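Local coordinates for endosialidase (Enterobacteria phage phi92, PDB 4HIZ), which hydrolyses sialic acid polymers as an endosialidase, cleaving alpha-2,8 and alpha-2,9 linkages within the chain, at residues 59-64 / 435-440; 148-153 / 159-164; 294-299 / 304-309. All coordinates share one frame; numbering follows the deposited sequence.

Contact 1. Residues 59-64 / 435-440; sequences QPLTYV and RTFMCK
L61, Y63, R435 and F437 meet because each turns its CG beside its own backbone N and anti to the carbonyl carbon, with chi1 near -65° in each; R435 then bends at chi3, bringing its guanidinium round to the tyrosine. Strand 61-64, from the N-terminal extension, joins the sheet of a propeller blade beside strand 456-460, which separates it from strand 435-442. The two segments therefore share no backbone bonds. Their axes come no closer than 9.0 Å and run at 107° to each other, and side chains alone span the gap.

The polar link is a single hydrogen bond from R435 NH1 to Y63 OH, 3.1 Å long. The hydroxyl sits at the edge of the guanidinium, almost in its plane, but the N-H is bent away from a straight line. The tyrosine ring is turned only 18° from the guanidinium, and R435 CD lies at the ring's edge, 4.0 Å from Y63 CE2. The arginine's other nitrogens are engaged by acids of its own chain, NE in a salt bridge with E414 and NH2 in another with E421. With three of its corners held in this way, the guanidinium can hardly rotate, and its charge is probably well balanced despite the burial.

Y63 also packs on V530 of a second subunit, so Y63 is part of the interface between subunits of the trimer. Over one face of the guanidinium, F437 presents its ring edge, with CZ above the plane and offset toward the rim. L61 crosses both R435 and F437 at about a right angle, and its CD1 methyl lies 3.6 Å from R435 NH1 and 3.8 Å from F437 CZ.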
loop_
_atom_site.group_PDB
_atom_site.type_symbol
_atom_site.label_atom_id
_atom_site.label_comp_id
_atom_site.label_asym_id
_atom_site.label_seq_id
_atom_site.Cartn_x
_atom_site.Cartn_y
_atom_site.Cartn_z
ATOM N N GLN A 59 28.123 -29.271 22.737
ATOM C CA GLN A 59 26.895 -28.469 22.819
ATOM C C GLN A 59 25.863 -28.863 21.764
ATOM O O GLN A 59 25.649 -28.136 20.776
ATOM C CB GLN A 59 27.228 -26.966 22.757
ATOM C CG GLN A 59 28.066 -26.525 23.955
ATOM C CD GLN A 59 28.163 -25.024 24.093
ATOM O OE1 GLN A 59 27.135 -24.340 24.167
ATOM N NE2 GLN A 59 29.404 -24.493 24.167
ATOM N N PRO A 60 25.220 -30.024 21.957
ATOM C CA PRO A 60 24.235 -30.476 20.970
ATOM C C PRO A 60 22.986 -29.572 20.960
ATOM O O PRO A 60 22.527 -29.062 22.009
ATOM C CB PRO A 60 23.857 -31.880 21.460
ATOM C CG PRO A 60 24.120 -31.846 22.961
ATOM C CD PRO A 60 25.265 -30.887 23.160
ATOM N N LEU A 61 22.478 -29.352 19.751
ATOM C CA LEU A 61 21.249 -28.621 19.525
ATOM C C LEU A 61 20.510 -29.428 18.471
ATOM O O LEU A 61 21.134 -30.207 17.718
ATOM C CB LEU A 61 21.559 -27.212 18.993
ATOM C CG LEU A 61 22.383 -26.342 19.970
ATOM C CD1 LEU A 61 22.899 -25.090 19.284
ATOM C CD2 LEU A 61 21.470 -25.968 21.178
ATOM N N THR A 62 19.186 -29.264 18.404
ATOM C CA THR A 62 18.392 -30.056 17.443
ATOM C C THR A 62 17.841 -29.178 16.361
ATOM O O THR A 62 17.353 -28.086 16.635
ATOM C CB THR A 62 17.247 -30.788 18.201
ATOM O OG1 THR A 62 17.868 -31.651 19.176
ATOM C CG2 THR A 62 16.366 -31.611 17.232
ATOM N N TYR A 63 17.950 -29.633 15.115
ATOM C CA TYR A 63 17.548 -28.812 13.979
ATOM C C TYR A 63 16.368 -29.488 13.320
ATOM O O TYR A 63 16.435 -30.701 13.029
ATOM C CB TYR A 63 18.728 -28.732 12.989
ATOM C CG TYR A 63 19.907 -27.982 13.583
ATOM C CD1 TYR A 63 20.780 -28.602 14.503
ATOM C CD2 TYR A 63 20.113 -26.626 13.289
ATOM C CE1 TYR A 63 21.831 -27.903 15.079
ATOM C CE2 TYR A 63 21.185 -25.910 13.852
ATOM C CZ TYR A 63 22.047 -26.563 14.742
ATOM O OH TYR A 63 23.113 -25.876 15.304
ATOM N N VAL A 64 15.282 -28.750 13.088
ATOM C CA VAL A 64 14.067 -29.431 12.585
ATOM C C VAL A 64 13.805 -29.198 11.107
ATOM O O VAL A 64 14.124 -28.134 10.573
ATOM C CB VAL A 64 12.801 -29.035 13.392
ATOM C CG1 VAL A 64 13.090 -29.209 14.902
ATOM C CG2 VAL A 64 12.406 -27.598 13.090
ATOM N N ARG A 435 19.989 -18.106 14.439
ATOM C CA ARG A 435 19.021 -19.162 14.772
ATOM C C ARG A 435 18.066 -18.774 15.894
ATOM O O ARG A 435 18.483 -18.151 16.884
ATOM C CB ARG A 435 19.785 -20.411 15.244
ATOM C CG ARG A 435 20.630 -21.067 14.106
ATOM C CD ARG A 435 21.703 -22.003 14.699
ATOM N NE ARG A 435 22.661 -21.232 15.504
ATOM C CZ ARG A 435 23.603 -21.767 16.274
ATOM N NH1 ARG A 435 23.759 -23.087 16.371
ATOM N NH2 ARG A 435 24.378 -20.961 16.976
ATOM N N THR A 436 16.801 -19.152 15.723
ATOM C CA THR A 436 15.817 -19.087 16.803
ATOM C C THR A 436 15.593 -20.476 17.367
ATOM O O THR A 436 15.480 -21.449 16.613
ATOM C CB THR A 436 14.508 -18.494 16.258
ATOM O OG1 THR A 436 14.689 -17.080 16.145
ATOM C CG2 THR A 436 13.269 -18.779 17.204
ATOM N N PHE A 437 15.461 -20.568 18.698
ATOM C CA PHE A 437 15.325 -21.853 19.362
ATOM C C PHE A 437 14.120 -21.902 20.289
ATOM O O PHE A 437 13.662 -20.898 20.790
ATOM C CB PHE A 437 16.538 -22.105 20.265
ATOM C CG PHE A 437 17.843 -22.232 19.520
ATOM C CD1 PHE A 437 18.250 -23.474 19.036
ATOM C CD2 PHE A 437 18.677 -21.107 19.346
ATOM C CE1 PHE A 437 19.473 -23.618 18.362
ATOM C CE2 PHE A 437 19.908 -21.234 18.639
ATOM C CZ PHE A 437 20.307 -22.492 18.179
ATOM N N MET A 438 13.631 -23.104 20.509
ATOM C CA MET A 438 12.529 -23.344 21.431
ATOM C C MET A 438 12.907 -24.573 22.239
ATOM O O MET A 438 13.448 -25.539 21.709
ATOM C CB MET A 438 11.239 -23.611 20.644
ATOM C CG MET A 438 10.012 -23.847 21.562
ATOM S SD MET A 438 8.576 -24.358 20.571
ATOM C CE MET A 438 8.936 -26.089 20.197
ATOM N N CYS A 439 12.568 -24.575 23.525
ATOM C CA CYS A 439 12.608 -25.822 24.291
ATOM C C CYS A 439 11.276 -26.002 25.009
ATOM O O CYS A 439 10.464 -25.057 25.116
ATOM C CB CYS A 439 13.801 -25.884 25.277
ATOM S SG CYS A 439 13.735 -24.721 26.656
ATOM N N LYS A 440 11.040 -27.233 25.454
ATOM C CA LYS A 440 9.779 -27.591 26.080
ATOM C C LYS A 440 10.128 -28.278 27.405
ATOM O O LYS A 440 10.626 -29.414 27.404
ATOM C CB LYS A 440 9.020 -28.522 25.121
ATOM C CG LYS A 440 7.635 -28.904 25.571
ATOM C CD LYS A 440 6.929 -29.701 24.441
ATOM C CE LYS A 440 5.589 -30.251 24.918
ATOM N NZ LYS A 440 4.777 -30.879 23.831
#

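Contact 2. Residues 148-153 / 159-164; sequences CMSMGV and YAVIET
G152 and Y159 form the tight end of this contact, an antiparallel hydrogen-bonded pair in the hairpin that joins the first two strands of a four-stranded propeller blade. Y159 N gives G152 O a bond of 2.8 Å that is practically straight at 179°, and G152 N returns one of 2.9 Å to Y159 O. One step on, M151 and A160 make a non-hydrogen-bonded pair whose CA atoms approach to 4.1 Å. Here M151 CA comes close to Y159 O in a CA-H...O contact. The methionine CG is anti to its backbone N; the chain rises off the sheet through SD, and the bend at chi3 (-72°) folds the CE methyl back over A160 CB, 3.8 Å away.

Toward 149 the pairing slackens, because the first segment turns a corner there and veers off its partner. V161 N still reaches S150 O at 3.0 Å, though from a direction tilted 25° out of the carbonyl plane. Beyond it the direct bonding gives way to a bridging water, which accepts from M149 N and donates to V161 O at 2.7 Å. C148 closes this end with apolar contact, its CB 3.8 Å from I162 CD1. The same isoleucine also touches Y146 and W178, two residues of a pocket that holds a bound glycan.

On the S150 face, the serine OG meets only a methyl of V161 across the hairpin; its polar partner is the carbonyl of S294 in the next blade. The chemistry thus falls into two regimes: short, straight amide bonds fix the register near G152, whereas at the corner the water keeps an amide N-H and a carbonyl satisfied where the backbones are too far apart to pair.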
loop_
_atom_site.group_PDB
_atom_site.type_symbol
_atom_site.label_atom_id
_atom_site.label_comp_id
_atom_site.label_asym_id
_atom_site.label_seq_id
_atom_site.Cartn_x
_atom_site.Cartn_y
_atom_site.Cartn_z
ATOM N N CYS A 148 9.086 1.371 26.637
ATOM C CA CYS A 148 8.286 0.420 27.387
ATOM C C CYS A 148 8.663 -0.999 27.051
ATOM O O CYS A 148 8.751 -1.351 25.851
ATOM C CB CYS A 148 6.790 0.641 27.058
ATOM S SG CYS A 148 5.639 -0.501 27.923
ATOM N N MET A 149 8.864 -1.818 28.078
ATOM C CA MET A 149 8.998 -3.265 27.924
ATOM C C MET A 149 8.053 -4.056 28.840
ATOM O O MET A 149 8.167 -5.286 28.936
ATOM C CB MET A 149 10.454 -3.714 28.126
ATOM C CG MET A 149 11.384 -3.222 26.988
ATOM S SD MET A 149 13.057 -3.763 27.325
ATOM C CE MET A 149 13.829 -3.250 25.777
ATOM N N SER A 150 7.122 -3.374 29.516
ATOM C CA SER A 150 6.180 -4.079 30.388
ATOM C C SER A 150 4.792 -3.539 30.086
ATOM O O SER A 150 4.544 -2.335 30.279
ATOM C CB SER A 150 6.524 -3.793 31.871
ATOM O OG SER A 150 5.590 -4.483 32.696
ATOM N N MET A 151 3.895 -4.417 29.618
ATOM C CA MET A 151 2.518 -4.038 29.313
ATOM C C MET A 151 1.645 -5.286 29.345
ATOM O O MET A 151 2.109 -6.394 29.020
ATOM C CB MET A 151 2.468 -3.478 27.866
ATOM C CG MET A 151 1.075 -2.950 27.440
ATOM S SD MET A 151 1.100 -2.280 25.737
ATOM C CE MET A 151 2.016 -0.748 25.981
ATOM N N GLY A 152 0.382 -5.109 29.718
ATOM C CA GLY A 152 -0.571 -6.213 29.668
ATOM C C GLY A 152 -1.932 -5.758 30.159
ATOM O O GLY A 152 -2.201 -4.559 30.307
ATOM N N VAL A 153 -2.798 -6.735 30.405
ATOM C CA VAL A 153 -4.200 -6.449 30.765
ATOM C C VAL A 153 -4.455 -7.033 32.144
ATOM O O VAL A 153 -4.063 -8.178 32.425
ATOM C CB VAL A 153 -5.167 -7.089 29.747
ATOM C CG1 VAL A 153 -6.638 -6.882 30.193
ATOM C CG2 VAL A 153 -4.932 -6.491 28.348
ATOM N N TYR A 159 -2.573 -1.979 31.286
ATOM C CA TYR A 159 -1.558 -1.412 32.155
ATOM C C TYR A 159 -0.231 -1.419 31.420
ATOM O O TYR A 159 0.081 -2.378 30.737
ATOM C CB TYR A 159 -1.429 -2.243 33.445
ATOM C CG TYR A 159 -2.484 -1.875 34.463
ATOM C CD1 TYR A 159 -2.297 -0.788 35.333
ATOM C CD2 TYR A 159 -3.689 -2.579 34.524
ATOM C CE1 TYR A 159 -3.314 -0.416 36.258
ATOM C CE2 TYR A 159 -4.708 -2.227 35.453
ATOM C CZ TYR A 159 -4.513 -1.144 36.286
ATOM O OH TYR A 159 -5.490 -0.791 37.176
ATOM N N ALA A 160 0.547 -0.361 31.582
ATOM C CA ALA A 160 1.867 -0.324 30.972
ATOM C C ALA A 160 2.808 0.454 31.889
ATOM O O ALA A 160 2.402 1.469 32.480
ATOM C CB ALA A 160 1.802 0.342 29.580
ATOM N N VAL A 161 4.068 0.022 31.994
ATOM C CA VAL A 161 5.026 0.866 32.681
ATOM C C VAL A 161 5.712 1.667 31.581
ATOM O O VAL A 161 6.534 1.131 30.821
ATOM C CB VAL A 161 6.080 0.080 33.498
ATOM C CG1 VAL A 161 7.059 1.068 34.197
ATOM C CG2 VAL A 161 5.377 -0.793 34.537
ATOM N N ILE A 162 5.321 2.933 31.486
ATOM C CA ILE A 162 5.858 3.826 30.479
ATOM C C ILE A 162 7.016 4.575 31.101
ATOM O O ILE A 162 6.862 5.342 32.071
ATOM C CB ILE A 162 4.801 4.812 29.968
ATOM C CG1 ILE A 162 3.651 4.045 29.294
ATOM C CG2 ILE A 162 5.451 5.813 29.023
ATOM C CD1 ILE A 162 4.087 3.129 28.091
ATOM N N GLU A 163 8.196 4.293 30.585
ATOM C CA GLU A 163 9.434 4.843 31.113
ATOM C C GLU A 163 9.795 6.129 30.399
ATOM O O GLU A 163 9.542 6.275 29.198
ATOM C CB GLU A 163 10.553 3.829 30.871
ATOM C CG GLU A 163 10.400 2.540 31.711
ATOM C CD GLU A 163 11.495 1.536 31.456
ATOM O OE1 GLU A 163 12.198 1.644 30.401
ATOM O OE2 GLU A 163 11.633 0.607 32.288
ATOM N N THR A 164 10.457 7.037 31.116
ATOM C CA THR A 164 11.030 8.229 30.502
ATOM C C THR A 164 12.545 8.065 30.575
ATOM O O THR A 164 13.100 7.906 31.683
ATOM C CB THR A 164 10.605 9.501 31.263
ATOM O OG1 THR A 164 9.207 9.706 31.117
ATOM C CG2 THR A 164 11.316 10.735 30.726
HETATM O O HOH W 1 8.459 -0.804 30.699
#

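Contact 3. Residues 294-299 / 304-309; sequences SFTVID and TFAVGY. With EDO (1,2-ethanediol), chain J.
F305 offers one ring face to F295, whose CE2 stands 3.5 Å above the plane and over its centre. Two quite different first torsions produce this: F305 CG is wedged between its backbone N and carbonyl carbon (chi1 62°), while F295 CG swings anti to its N. The planes are inclined at 48°, an oblique meeting. Y159 and F324 also meet the F305 ring, making it the hub of a small aromatic group. V307 continues the same side, with CG2 4.1 Å from F295 CD2.

On the opposite side of the sheet, I298 lays its CB and CG2 against the methyl of T304 and extends CD1 to within 4.2 Å of A306 CB.

Among the backbone bonds, T296 and A306 exchange a regular pair, the A306 N to T296 O bond measuring 2.9 Å. The G308 N to S294 O bond is poorer at 3.2 Å, its donor standing well above the carbonyl plane.

The polar side chains find partners beyond the two strands. T296 OG1 is hydrogen-bonded to Y354 N and, at 2.7 Å, to O2 of a 1,2-ethanediol that probably came from the crystallisation liquor. T304 OG1 takes a bond from a water that reaches D299 OD2 only weakly, the carboxylate's stronger partner being N302 ND2, and the threonine hydroxyl in turn donates to N325 O.

At the turn end, T304 O accepts from both I298 N (2.8 Å) and D299 N, which arrive from the same face of its carbonyl plane, while T304 N binds D299 O. Two residues set against one shift the register by a step: this is a classic beta bulge, closing the first hairpin of a four-stranded antiparallel blade in the catalytic propeller.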
loop_
_atom_site.group_PDB
_atom_site.type_symbol
_atom_site.label_atom_id
_atom_site.label_comp_id
_atom_site.label_asym_id
_atom_site.label_seq_id
_atom_site.Cartn_x
_atom_site.Cartn_y
_atom_site.Cartn_z
ATOM N N SER A 294 8.356 -7.181 31.160
ATOM C CA SER A 294 7.422 -8.295 31.387
ATOM C C SER A 294 6.334 -7.913 32.406
ATOM O O SER A 294 6.504 -6.996 33.238
ATOM C CB SER A 294 8.160 -9.596 31.807
ATOM O OG SER A 294 7.375 -10.748 31.530
ATOM N N PHE A 295 5.230 -8.631 32.328
ATOM C CA PHE A 295 4.032 -8.289 33.094
ATOM C C PHE A 295 3.260 -9.573 33.286
ATOM O O PHE A 295 3.076 -10.348 32.335
ATOM C CB PHE A 295 3.179 -7.283 32.287
ATOM C CG PHE A 295 1.895 -6.899 32.949
ATOM C CD1 PHE A 295 0.738 -7.622 32.694
ATOM C CD2 PHE A 295 1.846 -5.803 33.805
ATOM C CE1 PHE A 295 -0.502 -7.247 33.282
ATOM C CE2 PHE A 295 0.637 -5.418 34.413
ATOM C CZ PHE A 295 -0.536 -6.143 34.147
ATOM N N THR A 296 2.741 -9.813 34.492
ATOM C CA THR A 296 1.803 -10.932 34.614
ATOM C C THR A 296 0.794 -10.674 35.742
ATOM O O THR A 296 1.108 -10.070 36.778
ATOM C CB THR A 296 2.551 -12.284 34.833
ATOM O OG1 THR A 296 1.628 -13.376 34.758
ATOM C CG2 THR A 296 3.241 -12.321 36.208
ATOM N N VAL A 297 -0.442 -11.103 35.511
ATOM C CA VAL A 297 -1.506 -10.931 36.504
ATOM C C VAL A 297 -1.532 -12.066 37.510
ATOM O O VAL A 297 -1.494 -13.234 37.137
ATOM C CB VAL A 297 -2.871 -10.841 35.833
ATOM C CG1 VAL A 297 -4.006 -10.829 36.901
ATOM C CG2 VAL A 297 -2.921 -9.591 34.985
ATOM N N ILE A 298 -1.626 -11.720 38.788
ATOM C CA ILE A 298 -1.751 -12.715 39.844
ATOM C C ILE A 298 -3.244 -12.852 40.213
ATOM O O ILE A 298 -3.732 -13.963 40.402
ATOM C CB ILE A 298 -0.900 -12.304 41.058
ATOM C CG1 ILE A 298 0.588 -12.507 40.726
ATOM C CG2 ILE A 298 -1.324 -13.090 42.334
ATOM C CD1 ILE A 298 1.467 -11.483 41.315
ATOM N N ASP A 299 -3.970 -11.732 40.301
ATOM C CA ASP A 299 -5.404 -11.773 40.615
ATOM C C ASP A 299 -6.106 -10.658 39.821
ATOM O O ASP A 299 -5.927 -9.476 40.127
ATOM C CB ASP A 299 -5.569 -11.550 42.131
ATOM C CG ASP A 299 -7.012 -11.729 42.640
ATOM O OD1 ASP A 299 -7.980 -11.422 41.939
ATOM O OD2 ASP A 299 -7.182 -12.132 43.813
ATOM N N THR A 304 -4.021 -7.473 41.312
ATOM C CA THR A 304 -2.692 -7.871 41.802
ATOM C C THR A 304 -1.864 -8.339 40.611
ATOM O O THR A 304 -2.259 -9.250 39.893
ATOM C CB THR A 304 -2.819 -9.038 42.836
ATOM O OG1 THR A 304 -3.726 -8.665 43.903
ATOM C CG2 THR A 304 -1.468 -9.342 43.443
ATOM N N PHE A 305 -0.725 -7.701 40.382
ATOM C CA PHE A 305 0.129 -8.093 39.258
ATOM C C PHE A 305 1.594 -7.829 39.564
ATOM O O PHE A 305 1.936 -7.198 40.566
ATOM C CB PHE A 305 -0.337 -7.458 37.930
ATOM C CG PHE A 305 -0.299 -5.929 37.864
ATOM C CD1 PHE A 305 0.904 -5.209 37.931
ATOM C CD2 PHE A 305 -1.469 -5.227 37.575
ATOM C CE1 PHE A 305 0.914 -3.802 37.795
ATOM C CE2 PHE A 305 -1.465 -3.820 37.405
ATOM C CZ PHE A 305 -0.296 -3.099 37.530
ATOM N N ALA A 306 2.467 -8.349 38.711
ATOM C CA ALA A 306 3.889 -8.181 38.921
ATOM C C ALA A 306 4.519 -7.673 37.613
ATOM O O ALA A 306 4.069 -8.029 36.515
ATOM C CB ALA A 306 4.539 -9.491 39.337
ATOM N N VAL A 307 5.565 -6.861 37.749
ATOM C CA VAL A 307 6.327 -6.345 36.598
ATOM C C VAL A 307 7.773 -6.781 36.819
ATOM O O VAL A 307 8.266 -6.701 37.940
ATOM C CB VAL A 307 6.254 -4.808 36.605
ATOM C CG1 VAL A 307 7.347 -4.156 35.743
ATOM C CG2 VAL A 307 4.831 -4.328 36.236
ATOM N N GLY A 308 8.450 -7.287 35.784
ATOM C CA GLY A 308 9.837 -7.684 35.989
ATOM C C GLY A 308 10.756 -6.468 36.001
ATOM O O GLY A 308 10.444 -5.410 35.428
ATOM N N TYR A 309 11.909 -6.605 36.642
ATOM C CA TYR A 309 12.900 -5.516 36.547
ATOM C C TYR A 309 14.294 -6.034 36.856
ATOM O O TYR A 309 14.468 -7.133 37.431
ATOM C CB TYR A 309 12.578 -4.364 37.544
ATOM C CG TYR A 309 13.102 -4.624 38.966
ATOM C CD1 TYR A 309 12.388 -5.447 39.847
ATOM C CD2 TYR A 309 14.294 -4.059 39.396
ATOM C CE1 TYR A 309 12.829 -5.681 41.143
ATOM C CE2 TYR A 309 14.766 -4.312 40.694
ATOM C CZ TYR A 309 14.027 -5.123 41.546
ATOM O OH TYR A 309 14.489 -5.385 42.836
HETATM C C1 EDO J . -0.290 -16.026 31.678
HETATM O O1 EDO J . -0.808 -15.258 30.582
HETATM C C2 EDO J . -0.228 -15.185 32.953
HETATM O O2 EDO J . -0.051 -13.781 32.645
HETATM O O HOH W 2 -4.699 -10.651 45.599
#

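Contacts 2 and 3 are the first hairpins of successive propeller blades, with centres 11 Å apart, and they touch directly: M149 O probably accepts a hydrogen bond from S294 N at 2.9 Å, and V153 O packs on V297 CG2. Contact 1 lies apart, its nearest atoms about 17 Å from contact 2 and about 16 Å from contact 3, yet along the chain it closes a loop that contains both. Contact 2 is the one beside a sugar site, as the I162 side chain is about 6 Å from a bound fructose. A sodium ion lies about 7 Å from the S294 side chain of contact 3.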